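Local atomic coordinates of xylanase Y (Bacillus halodurans, PDB entry 1WU4), a protein that hydrolyses xylooligosaccharides of three or more units with inversion of configuration, releasing xylose from their reducing ends. Residues Y244-Y247 and D248-N252; H259-S262 and D263-V267; E301-R304 and R305-I308. The protein carries 1 engineered substitution. All coordinates share one frame; numbering follows the deposited sequence.

Three local contacts follow one another along the chain of this family 8 (alpha/alpha)6-barrel enzyme. Interaction 2, the turn into helix 265-278, is the most central: its centre lies about 12 Å from that of the chain, against 19 and 21 Å for interactions 1 and 3, and it holds Asp263, the probable proton acceptor. Aromatic rings, Phe260 and Tyr265 among them, pack in this partly buried turn. Interaction 1, after strand 245-246, combines backbone and Asx-turn hydrogen bonds with a tyrosine stacked on an amide; Tyr244 packs near Asp263. In interaction 3 a water links a salt bridge to a tyrosine folded over the backbone two residues earlier; Tyr306 O, 2.8 Å from Phe260 N, probably bonds to interaction 2.

Interaction 1. Residues Y244-Y247 and D248-N252. With GOL (glycerol), chain C.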
ATOM      1  N   TYR A 244      11.609  -1.542   9.409  1.00  8.18           N
ATOM      2  CA  TYR A 244      11.325  -0.550  10.449  1.00  8.56           C
ATOM      3  C   TYR A 244      12.528   0.388  10.506  1.00  9.17           C
ATOM      4  O   TYR A 244      13.667  -0.040  10.307  1.00 10.17           O
ATOM      5  CB  TYR A 244      11.187  -1.170  11.842  1.00  7.97           C
ATOM      6  CG  TYR A 244      10.027  -2.109  12.096  1.00  8.44           C
ATOM      7  CD1 TYR A 244       9.103  -2.432  11.102  1.00  9.20           C
ATOM      8  CD2 TYR A 244       9.894  -2.717  13.341  1.00  9.09           C
ATOM      9  CE1 TYR A 244       8.073  -3.356  11.353  1.00 10.23           C
ATOM     10  CE2 TYR A 244       8.883  -3.629  13.600  1.00 10.65           C
ATOM     11  CZ  TYR A 244       7.980  -3.947  12.605  1.00  8.49           C
ATOM     12  OH  TYR A 244       7.005  -4.884  12.877  1.00 11.88           O
ATOM     13  N   ALA A 245      12.277   1.657  10.802  1.00  9.83           N
ATOM     14  CA  ALA A 245      13.357   2.628  10.901  1.00  9.45           C
ATOM     15  C   ALA A 245      13.004   3.672  11.946  1.00 10.14           C
ATOM     16  O   ALA A 245      11.834   3.994  12.148  1.00  9.68           O
ATOM     17  CB  ALA A 245      13.594   3.298   9.555  1.00 10.63           C
ATOM     18  N   TYR A 246      14.020   4.190  12.623  1.00  9.12           N
ATOM     19  CA  TYR A 246      13.807   5.224  13.621  1.00 10.76           C
ATOM     20  C   TYR A 246      13.483   6.508  12.866  1.00 10.23           C
ATOM     21  O   TYR A 246      13.616   6.563  11.642  1.00 11.30           O
ATOM     22  CB  TYR A 246      15.077   5.411  14.449  1.00 10.14           C
ATOM     23  CG  TYR A 246      15.447   4.197  15.264  1.00 10.38           C
ATOM     24  CD1 TYR A 246      14.634   3.764  16.313  1.00 10.82           C
ATOM     25  CD2 TYR A 246      16.606   3.471  14.987  1.00 10.14           C
ATOM     26  CE1 TYR A 246      14.965   2.643  17.064  1.00 12.62           C
ATOM     27  CE2 TYR A 246      16.947   2.346  15.732  1.00 13.15           C
ATOM     28  CZ  TYR A 246      16.123   1.937  16.770  1.00 11.69           C
ATOM     29  OH  TYR A 246      16.466   0.831  17.517  1.00 14.13           O
ATOM     30  N   TYR A 247      13.054   7.542  13.583  1.00 11.61           N
ATOM     31  CA  TYR A 247      12.750   8.799  12.914  1.00 10.36           C
ATOM     32  C   TYR A 247      14.017   9.376  12.292  1.00 11.68           C
ATOM     33  O   TYR A 247      13.943  10.128  11.324  1.00 12.46           O
ATOM     34  CB  TYR A 247      12.155   9.823  13.885  1.00 12.66           C
ATOM     35  CG  TYR A 247      10.791   9.461  14.434  1.00 11.66           C
ATOM     36  CD1 TYR A 247       9.819   8.871  13.624  1.00 13.34           C
ATOM     37  CD2 TYR A 247      10.456   9.761  15.752  1.00 13.27           C
ATOM     38  CE1 TYR A 247       8.544   8.589  14.118  1.00 13.90           C
ATOM     39  CE2 TYR A 247       9.187   9.488  16.254  1.00 15.09           C
ATOM     40  CZ  TYR A 247       8.237   8.903  15.434  1.00 15.34           C
ATOM     41  OH  TYR A 247       6.980   8.640  15.933  1.00 15.31           O
ATOM     42  N   ASP A 248      15.179   9.018  12.841  1.00 10.73           N
ATOM     43  CA  ASP A 248      16.435   9.532  12.302  1.00 10.08           C
ATOM     44  C   ASP A 248      16.807   8.869  10.979  1.00 12.23           C
ATOM     45  O   ASP A 248      17.823   9.203  10.372  1.00 12.77           O
ATOM     46  CB  ASP A 248      17.586   9.392  13.319  1.00 10.85           C
ATOM     47  CG  ASP A 248      17.923   7.947  13.661  1.00 10.71           C
ATOM     48  OD1 ASP A 248      17.823   7.075  12.776  1.00 11.30           O
ATOM     49  OD2 ASP A 248      18.321   7.685  14.821  1.00 12.42           O
ATOM     50  N   GLY A 249      15.974   7.930  10.537  1.00 10.04           N
ATOM     51  CA  GLY A 249      16.204   7.265   9.267  1.00 11.57           C
ATOM     52  C   GLY A 249      16.930   5.937   9.290  1.00  9.64           C
ATOM     53  O   GLY A 249      16.813   5.157   8.339  1.00 10.92           O
ATOM     54  N   THR A 250      17.675   5.662  10.356  1.00 10.46           N
ATOM     55  CA  THR A 250      18.416   4.411  10.435  1.00  9.31           C
ATOM     56  C   THR A 250      17.515   3.234  10.804  1.00  9.69           C
ATOM     57  O   THR A 250      16.453   3.408  11.402  1.00 10.07           O
ATOM     58  CB  THR A 250      19.598   4.516  11.432  1.00 10.77           C
ATOM     59  OG1 THR A 250      19.108   4.735  12.757  1.00 11.42           O
ATOM     60  CG2 THR A 250      20.522   5.671  11.033  1.00 12.89           C
ATOM     61  N   PRO A 251      17.935   2.011  10.452  1.00  9.67           N
ATOM     62  CA  PRO A 251      17.137   0.817  10.747  1.00  9.85           C
ATOM     63  C   PRO A 251      16.909   0.501  12.216  1.00 10.67           C
ATOM     64  O   PRO A 251      17.792   0.692  13.047  1.00 11.14           O
ATOM     65  CB  PRO A 251      17.921  -0.307  10.067  1.00  9.65           C
ATOM     66  CG  PRO A 251      18.700   0.397   8.993  1.00 11.18           C
ATOM     67  CD  PRO A 251      19.139   1.655   9.682  1.00 11.43           C
ATOM     68  N   ASN A 252      15.711   0.012  12.525  1.00 10.00           N
ATOM     69  CA  ASN A 252      15.385  -0.418  13.877  1.00  9.50           C
ATOM     70  C   ASN A 252      15.398  -1.943  13.782  1.00 10.06           C
ATOM     71  O   ASN A 252      14.445  -2.553  13.289  1.00 10.39           O
ATOM     72  CB  ASN A 252      13.997   0.058  14.304  1.00  9.85           C
ATOM     73  CG  ASN A 252      13.564  -0.546  15.630  1.00  9.49           C
ATOM     74  OD1 ASN A 252      14.246  -1.409  16.187  1.00 10.66           O
ATOM     75  ND2 ASN A 252      12.423  -0.096  16.141  1.00 11.74           N
TER
HETATM   76  C1  GOL C1401      13.496   7.259  18.757  1.00 18.88           C
HETATM   77  O1  GOL C1401      12.199   7.184  19.331  1.00 23.07           O
HETATM   78  C2  GOL C1401      13.530   7.875  17.355  1.00 16.84           C
HETATM   79  O2  GOL C1401      12.902   7.050  16.381  1.00 12.61           O
HETATM   80  C3  GOL C1401      14.973   8.133  16.936  1.00 15.58           C
HETATM   81  O3  GOL C1401      14.980   8.816  15.691  1.00 13.74           O
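Tyr244 opens the contact through its carbonyl, whose O receives Asn252 N at 3.0 Å. Its side chain leads away to stack on Tyr257, and reaches the neighbourhood of Asp263, the probable proton acceptor. Ala245 forms a single backbone bridge with Pro251, and its CB packs against Thr250 O. Tyr246 carries most of the rest. Its N donates to Thr250 O at 2.8 Å, and its O accepts from Gly249 N at 2.9 Å to close a type I turn. With CG beside the backbone N (chi1 -64°), the ring swings over Asn252: CB of Asn252 lies over one face, 3.9 Å from the centroid, and the amide is stacked 11° from the ring plane. Asn252 OD1 accepts from Glu254 N, and the carboxylate of Glu254 bonds to Tyr246 OH. Thr250 OG1 meets the ring edge. Tyr247 gives its N to O2 of a glycerol, probably from the crystallisation liquor, at 2.8 Å; its own hydroxyl bonds to Glu192. Beyond it, Asp248 OD1 accepts from Thr250 N (2.8 Å), an Asx turn, and also from Thr250 OG1 (2.7 Å). Two donors on one carboxylate oxygen would probably stabilise its negative charge and fix the turn's shape.

Interaction 2. Residues H259-S262 and D263-V267; sequences HFFS and DSYRV
The ring of Tyr265 has the backbone of Phe261 and Ser262 over one face: Phe261 O sits above its rim, and Ser262 CA makes a CH-pi contact 4.0 Å from the centroid. At its edge comes Phe260, whose CE2 approaches Tyr265 CE1 to 3.5 Å with the ring planes 52° apart. Phe260 CG points opposite the backbone N (chi1 -173°), which carries the ring across Ser264 CB as well. Over the centre of one Phe261 face lies a water that links Ser262 OG to Tyr265 OH; a second water joins Tyr265 OH to Phe260 O, and the hydroxyl also bonds to Ser317. Replacing Tyr265 by a leucine would probably leave both waters and Ser317 without their shared hydroxyl partner and Phe260 without its aromatic neighbour. Phe261 N donates to Ser264 OG at 3.3 Å; this hydroxyl also pairs with Ala241 O. Arg266 NE donates to Asp263 O, and Arg266 NH2 makes a salt bridge to Asp263 OD2 at 3.5 Å. A second salt bridge joins Arg266 to Glu70, the probable proton donor. The turn leads from the loop after strand 245-246 into helix 265-278, with Phe260 and Tyr265 packed against Leu323 of helix 320-329.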
ATOM      1  N   HIS A 259      16.185  -4.863   8.204  1.00  9.18           N
ATOM      2  CA  HIS A 259      16.773  -5.218   6.918  1.00  8.73           C
ATOM      3  C   HIS A 259      15.789  -5.094   5.761  1.00  9.82           C
ATOM      4  O   HIS A 259      14.638  -4.691   5.952  1.00  8.91           O
ATOM      5  CB  HIS A 259      17.325  -6.643   7.005  1.00 11.17           C
ATOM      6  CG  HIS A 259      18.158  -6.881   8.226  1.00 10.61           C
ATOM      7  ND1 HIS A 259      19.336  -6.206   8.461  1.00 10.71           N
ATOM      8  CD2 HIS A 259      17.952  -7.666   9.307  1.00 10.42           C
ATOM      9  CE1 HIS A 259      19.819  -6.564   9.639  1.00  9.07           C
ATOM     10  NE2 HIS A 259      18.997  -7.450  10.173  1.00  9.60           N
ATOM     11  N   PHE A 260      16.256  -5.412   4.556  1.00  8.78           N
ATOM     12  CA  PHE A 260      15.405  -5.346   3.375  1.00  9.17           C
ATOM     13  C   PHE A 260      14.651  -6.660   3.275  1.00  8.64           C
ATOM     14  O   PHE A 260      15.221  -7.694   2.916  1.00 10.04           O
ATOM     15  CB  PHE A 260      16.236  -5.134   2.107  1.00  8.44           C
ATOM     16  CG  PHE A 260      15.403  -4.897   0.877  1.00  8.57           C
ATOM     17  CD1 PHE A 260      14.729  -3.691   0.702  1.00  8.67           C
ATOM     18  CD2 PHE A 260      15.274  -5.881  -0.096  1.00  9.08           C
ATOM     19  CE1 PHE A 260      13.940  -3.468  -0.421  1.00  8.45           C
ATOM     20  CE2 PHE A 260      14.484  -5.669  -1.225  1.00  9.36           C
ATOM     21  CZ  PHE A 260      13.817  -4.458  -1.387  1.00  8.05           C
ATOM     22  N   PHE A 261      13.369  -6.616   3.615  1.00  9.14           N
ATOM     23  CA  PHE A 261      12.540  -7.805   3.572  1.00  8.86           C
ATOM     24  C   PHE A 261      11.103  -7.444   3.195  1.00  8.69           C
ATOM     25  O   PHE A 261      10.841  -6.362   2.671  1.00 10.18           O
ATOM     26  CB  PHE A 261      12.594  -8.536   4.922  1.00 12.10           C
ATOM     27  CG  PHE A 261      12.446 -10.035   4.811  1.00  9.94           C
ATOM     28  CD1 PHE A 261      11.521 -10.713   5.595  1.00 11.46           C
ATOM     29  CD2 PHE A 261      13.244 -10.770   3.932  1.00 10.82           C
ATOM     30  CE1 PHE A 261      11.389 -12.099   5.509  1.00 14.38           C
ATOM     31  CE2 PHE A 261      13.118 -12.158   3.841  1.00 12.14           C
ATOM     32  CZ  PHE A 261      12.188 -12.822   4.632  1.00 11.36           C
ATOM     33  N   SER A 262      10.176  -8.349   3.487  1.00  9.83           N
ATOM     34  CA  SER A 262       8.766  -8.192   3.131  1.00  9.70           C
ATOM     35  C   SER A 262       8.136  -6.799   3.124  1.00  8.86           C
ATOM     36  O   SER A 262       7.585  -6.383   2.109  1.00 10.74           O
ATOM     37  CB  SER A 262       7.932  -9.140   3.990  1.00  9.75           C
ATOM     38  OG  SER A 262       8.462 -10.453   3.899  1.00 11.50           O
ATOM     39  N   ASP A 263       8.187  -6.083   4.243  1.00  8.70           N
ATOM     40  CA  ASP A 263       7.601  -4.740   4.296  1.00  8.59           C
ATOM     41  C   ASP A 263       8.244  -3.803   3.275  1.00  9.37           C
ATOM     42  O   ASP A 263       7.554  -3.074   2.555  1.00  9.21           O
ATOM     43  CB  ASP A 263       7.796  -4.119   5.685  1.00  9.83           C
ATOM     44  CG  ASP A 263       6.740  -4.543   6.686  1.00  9.99           C
ATOM     45  OD1 ASP A 263       6.241  -5.681   6.601  1.00 11.75           O
ATOM     46  OD2 ASP A 263       6.425  -3.729   7.582  1.00 12.23           O
ATOM     47  N   SER A 264       9.574  -3.841   3.236  1.00  7.90           N
ATOM     48  CA  SER A 264      10.405  -2.994   2.382  1.00  8.64           C
ATOM     49  C   SER A 264      10.077  -2.974   0.900  1.00  7.84           C
ATOM     50  O   SER A 264      10.263  -1.954   0.237  1.00  9.01           O
ATOM     51  CB  SER A 264      11.876  -3.404   2.509  1.00  9.08           C
ATOM     52  OG  SER A 264      12.274  -3.562   3.855  1.00  9.93           O
ATOM     53  N   TYR A 265       9.624  -4.104   0.373  1.00  9.42           N
ATOM     54  CA  TYR A 265       9.336  -4.203  -1.049  1.00  8.52           C
ATOM     55  C   TYR A 265       8.396  -3.117  -1.551  1.00  9.28           C
ATOM     56  O   TYR A 265       8.527  -2.647  -2.681  1.00  9.62           O
ATOM     57  CB  TYR A 265       8.754  -5.582  -1.375  1.00  8.24           C
ATOM     58  CG  TYR A 265       9.613  -6.751  -0.935  1.00  8.62           C
ATOM     59  CD1 TYR A 265      10.958  -6.577  -0.594  1.00  9.36           C
ATOM     60  CD2 TYR A 265       9.081  -8.040  -0.875  1.00  9.67           C
ATOM     61  CE1 TYR A 265      11.748  -7.659  -0.206  1.00  9.49           C
ATOM     62  CE2 TYR A 265       9.865  -9.125  -0.491  1.00  9.44           C
ATOM     63  CZ  TYR A 265      11.191  -8.930  -0.158  1.00  9.36           C
ATOM     64  OH  TYR A 265      11.957 -10.002   0.226  1.00 10.14           O
ATOM     65  N   ARG A 266       7.459  -2.707  -0.705  1.00  8.55           N
ATOM     66  CA  ARG A 266       6.486  -1.701  -1.097  1.00  8.94           C
ATOM     67  C   ARG A 266       7.044  -0.303  -1.323  1.00  8.06           C
ATOM     68  O   ARG A 266       6.407   0.515  -1.984  1.00  8.72           O
ATOM     69  CB  ARG A 266       5.355  -1.666  -0.071  1.00  8.49           C
ATOM     70  CG  ARG A 266       4.615  -2.991  -0.011  1.00  9.60           C
ATOM     71  CD  ARG A 266       3.639  -3.067   1.142  1.00 10.29           C
ATOM     72  NE  ARG A 266       4.313  -2.962   2.430  1.00  9.83           N
ATOM     73  CZ  ARG A 266       3.753  -3.289   3.588  1.00 10.51           C
ATOM     74  NH1 ARG A 266       2.509  -3.747   3.618  1.00 11.43           N
ATOM     75  NH2 ARG A 266       4.437  -3.153   4.716  1.00 10.13           N
ATOM     76  N   VAL A 267       8.228  -0.024  -0.787  1.00  8.82           N
ATOM     77  CA  VAL A 267       8.831   1.290  -0.973  1.00  8.63           C
ATOM     78  C   VAL A 267       8.986   1.627  -2.460  1.00  9.00           C
ATOM     79  O   VAL A 267       8.601   2.711  -2.894  1.00  8.22           O
ATOM     80  CB  VAL A 267      10.200   1.373  -0.257  1.00  7.67           C
ATOM     81  CG1 VAL A 267      10.921   2.658  -0.643  1.00 10.86           C
ATOM     82  CG2 VAL A 267       9.995   1.323   1.253  1.00  9.37           C
TER
HETATM   83  O   HOH W   1      14.436  -9.325   0.741  1.00 10.81           O
HETATM   84  O   HOH W   2      10.174 -11.611   1.874  1.00 11.38           O

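Interaction 3. Residues E301-R304 and R305-I308; sequences EDYR and RYKI
Tyr306 folds back over the backbone of Arg304, two residues earlier, and its OH accepts a hydrogen bond from Arg304 N at 3.1 Å (N-H...O angle 157°). The carbonyl carbon of Arg304 lies over one face of the ring, toward the rim, and Arg304 CB adds a CH-pi contact 4.2 Å from the centroid. Tyr306 CG stands beside its own backbone N (chi1 -55°), which turns the ring back along the chain. In the plane of the ring a water sits 2.6 Å from Tyr306 OH and donates to Asp302 OD2 at 3.1 Å. The other carboxylate oxygen is gripped side-on by Arg304: NH2 reaches Asp302 OD1 at 3.0 Å on its syn lone pair, whereas NE comes to the same atom from above the carboxylate plane. A bend at chi2 (-70°) curls the arginine back to this acid, and its NH1 bonds to Phe313 O. Farther out, Phe294 packs edge-to-face with Tyr306, while Arg305 turns to a salt bridge with Glu315. The paired charges of Asp302 and Arg304 probably offset each other, and the bridging water couples that ion pair to the phenol of Tyr306, which folds back to the first residue of strand 304-306.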
ATOM      1  N   GLU A 301      14.830 -16.792  -7.873  1.00 15.52           N
ATOM      2  CA  GLU A 301      14.906 -17.992  -7.055  1.00 15.78           C
ATOM      3  C   GLU A 301      15.968 -17.853  -5.966  1.00 16.49           C
ATOM      4  O   GLU A 301      15.945 -18.577  -4.969  1.00 18.92           O
ATOM      5  CB  GLU A 301      15.222 -19.211  -7.929  1.00 20.08           C
ATOM      6  CG  GLU A 301      14.260 -19.424  -9.095  1.00 30.49           C
ATOM      7  CD  GLU A 301      14.668 -18.672 -10.354  1.00 34.81           C
ATOM      8  OE1 GLU A 301      14.788 -17.430 -10.310  1.00 35.64           O
ATOM      9  OE2 GLU A 301      14.868 -19.330 -11.397  1.00 39.57           O
ATOM     10  N   ASP A 302      16.890 -16.912  -6.160  1.00 14.39           N
ATOM     11  CA  ASP A 302      17.971 -16.683  -5.207  1.00 17.68           C
ATOM     12  C   ASP A 302      17.796 -15.434  -4.342  1.00 14.37           C
ATOM     13  O   ASP A 302      18.648 -15.142  -3.502  1.00 15.16           O
ATOM     14  CB  ASP A 302      19.309 -16.605  -5.954  1.00 19.32           C
ATOM     15  CG  ASP A 302      20.503 -16.531  -5.016  1.00 22.01           C
ATOM     16  OD1 ASP A 302      20.672 -17.454  -4.189  1.00 23.32           O
ATOM     17  OD2 ASP A 302      21.275 -15.553  -5.107  1.00 25.33           O
ATOM     18  N   TYR A 303      16.707 -14.691  -4.542  1.00 12.21           N
ATOM     19  CA  TYR A 303      16.472 -13.489  -3.741  1.00 11.09           C
ATOM     20  C   TYR A 303      16.527 -13.842  -2.256  1.00 11.62           C
ATOM     21  O   TYR A 303      15.923 -14.822  -1.817  1.00 11.30           O
ATOM     22  CB  TYR A 303      15.103 -12.871  -4.039  1.00 11.43           C
ATOM     23  CG  TYR A 303      14.928 -12.229  -5.401  1.00 11.44           C
ATOM     24  CD1 TYR A 303      16.020 -11.903  -6.210  1.00 11.59           C
ATOM     25  CD2 TYR A 303      13.655 -11.897  -5.854  1.00 11.40           C
ATOM     26  CE1 TYR A 303      15.834 -11.254  -7.439  1.00 11.40           C
ATOM     27  CE2 TYR A 303      13.460 -11.258  -7.063  1.00 10.80           C
ATOM     28  CZ  TYR A 303      14.545 -10.933  -7.853  1.00  9.70           C
ATOM     29  OH  TYR A 303      14.312 -10.279  -9.041  1.00 12.83           O
ATOM     30  N   ARG A 304      17.239 -13.027  -1.484  1.00 10.87           N
ATOM     31  CA  ARG A 304      17.391 -13.253  -0.050  1.00 11.50           C
ATOM     32  C   ARG A 304      16.902 -12.059   0.746  1.00 10.03           C
ATOM     33  O   ARG A 304      16.335 -11.112   0.204  1.00 10.54           O
ATOM     34  CB  ARG A 304      18.871 -13.411   0.317  1.00 13.53           C
ATOM     35  CG  ARG A 304      19.712 -14.256  -0.609  1.00 12.17           C
ATOM     36  CD  ARG A 304      19.347 -15.716  -0.509  1.00 13.38           C
ATOM     37  NE  ARG A 304      20.274 -16.539  -1.279  1.00 15.32           N
ATOM     38  CZ  ARG A 304      21.520 -16.816  -0.905  1.00 16.86           C
ATOM     39  NH1 ARG A 304      21.999 -16.341   0.240  1.00 17.91           N
ATOM     40  NH2 ARG A 304      22.294 -17.564  -1.680  1.00 19.81           N
ATOM     41  N   ARG A 305      17.124 -12.146   2.052  1.00 13.06           N
ATOM     42  CA  ARG A 305      16.864 -11.042   2.954  1.00 10.68           C
ATOM     43  C   ARG A 305      18.250 -10.399   2.841  1.00  9.91           C
ATOM     44  O   ARG A 305      19.258 -11.114   2.807  1.00 10.91           O
ATOM     45  CB  ARG A 305      16.650 -11.524   4.393  1.00 10.71           C
ATOM     46  CG  ARG A 305      16.532 -10.383   5.411  1.00 10.98           C
ATOM     47  CD  ARG A 305      16.664 -10.871   6.849  1.00  9.36           C
ATOM     48  NE  ARG A 305      15.571 -11.748   7.262  1.00  9.59           N
ATOM     49  CZ  ARG A 305      14.394 -11.330   7.718  1.00 10.67           C
ATOM     50  NH1 ARG A 305      14.134 -10.034   7.828  1.00 13.09           N
ATOM     51  NH2 ARG A 305      13.477 -12.215   8.084  1.00 11.20           N
ATOM     52  N   TYR A 306      18.314  -9.078   2.752  1.00 11.20           N
ATOM     53  CA  TYR A 306      19.604  -8.396   2.645  1.00  9.99           C
ATOM     54  C   TYR A 306      19.694  -7.286   3.671  1.00 10.42           C
ATOM     55  O   TYR A 306      18.679  -6.681   4.024  1.00  9.96           O
ATOM     56  CB  TYR A 306      19.772  -7.732   1.273  1.00  9.51           C
ATOM     57  CG  TYR A 306      19.603  -8.634   0.078  1.00 10.36           C
ATOM     58  CD1 TYR A 306      20.672  -9.380  -0.419  1.00 11.60           C
ATOM     59  CD2 TYR A 306      18.368  -8.747  -0.555  1.00 11.48           C
ATOM     60  CE1 TYR A 306      20.511 -10.219  -1.519  1.00 12.20           C
ATOM     61  CE2 TYR A 306      18.196  -9.581  -1.648  1.00 11.98           C
ATOM     62  CZ  TYR A 306      19.267 -10.314  -2.125  1.00 11.10           C
ATOM     63  OH  TYR A 306      19.076 -11.152  -3.198  1.00 13.80           O
ATOM     64  N   LYS A 307      20.901  -7.020   4.159  1.00 11.16           N
ATOM     65  CA  LYS A 307      21.078  -5.886   5.054  1.00 10.16           C
ATOM     66  C   LYS A 307      20.885  -4.764   4.033  1.00 10.85           C
ATOM     67  O   LYS A 307      21.058  -4.993   2.831  1.00 11.36           O
ATOM     68  CB  LYS A 307      22.494  -5.862   5.636  1.00 13.74           C
ATOM     69  CG  LYS A 307      22.812  -7.087   6.478  1.00 15.08           C
ATOM     70  CD  LYS A 307      24.171  -6.995   7.159  1.00 22.89           C
ATOM     71  CE  LYS A 307      24.131  -6.088   8.372  1.00 26.62           C
ATOM     72  NZ  LYS A 307      25.418  -6.135   9.123  1.00 27.22           N
ATOM     73  N   ILE A 308      20.529  -3.564   4.465  1.00 11.14           N
ATOM     74  CA  ILE A 308      20.296  -2.528   3.470  1.00 11.26           C
ATOM     75  C   ILE A 308      21.523  -2.156   2.651  1.00 10.82           C
ATOM     76  O   ILE A 308      21.391  -1.574   1.579  1.00 11.06           O
ATOM     77  CB  ILE A 308      19.656  -1.254   4.085  1.00  9.91           C
ATOM     78  CG1 ILE A 308      20.580  -0.621   5.124  1.00 11.11           C
ATOM     79  CG2 ILE A 308      18.305  -1.616   4.704  1.00 11.25           C
ATOM     80  CD1 ILE A 308      20.095   0.740   5.596  1.00 12.70           C
TER
HETATM   81  O   HOH W   3      21.057 -12.667  -4.026  1.00 21.37           O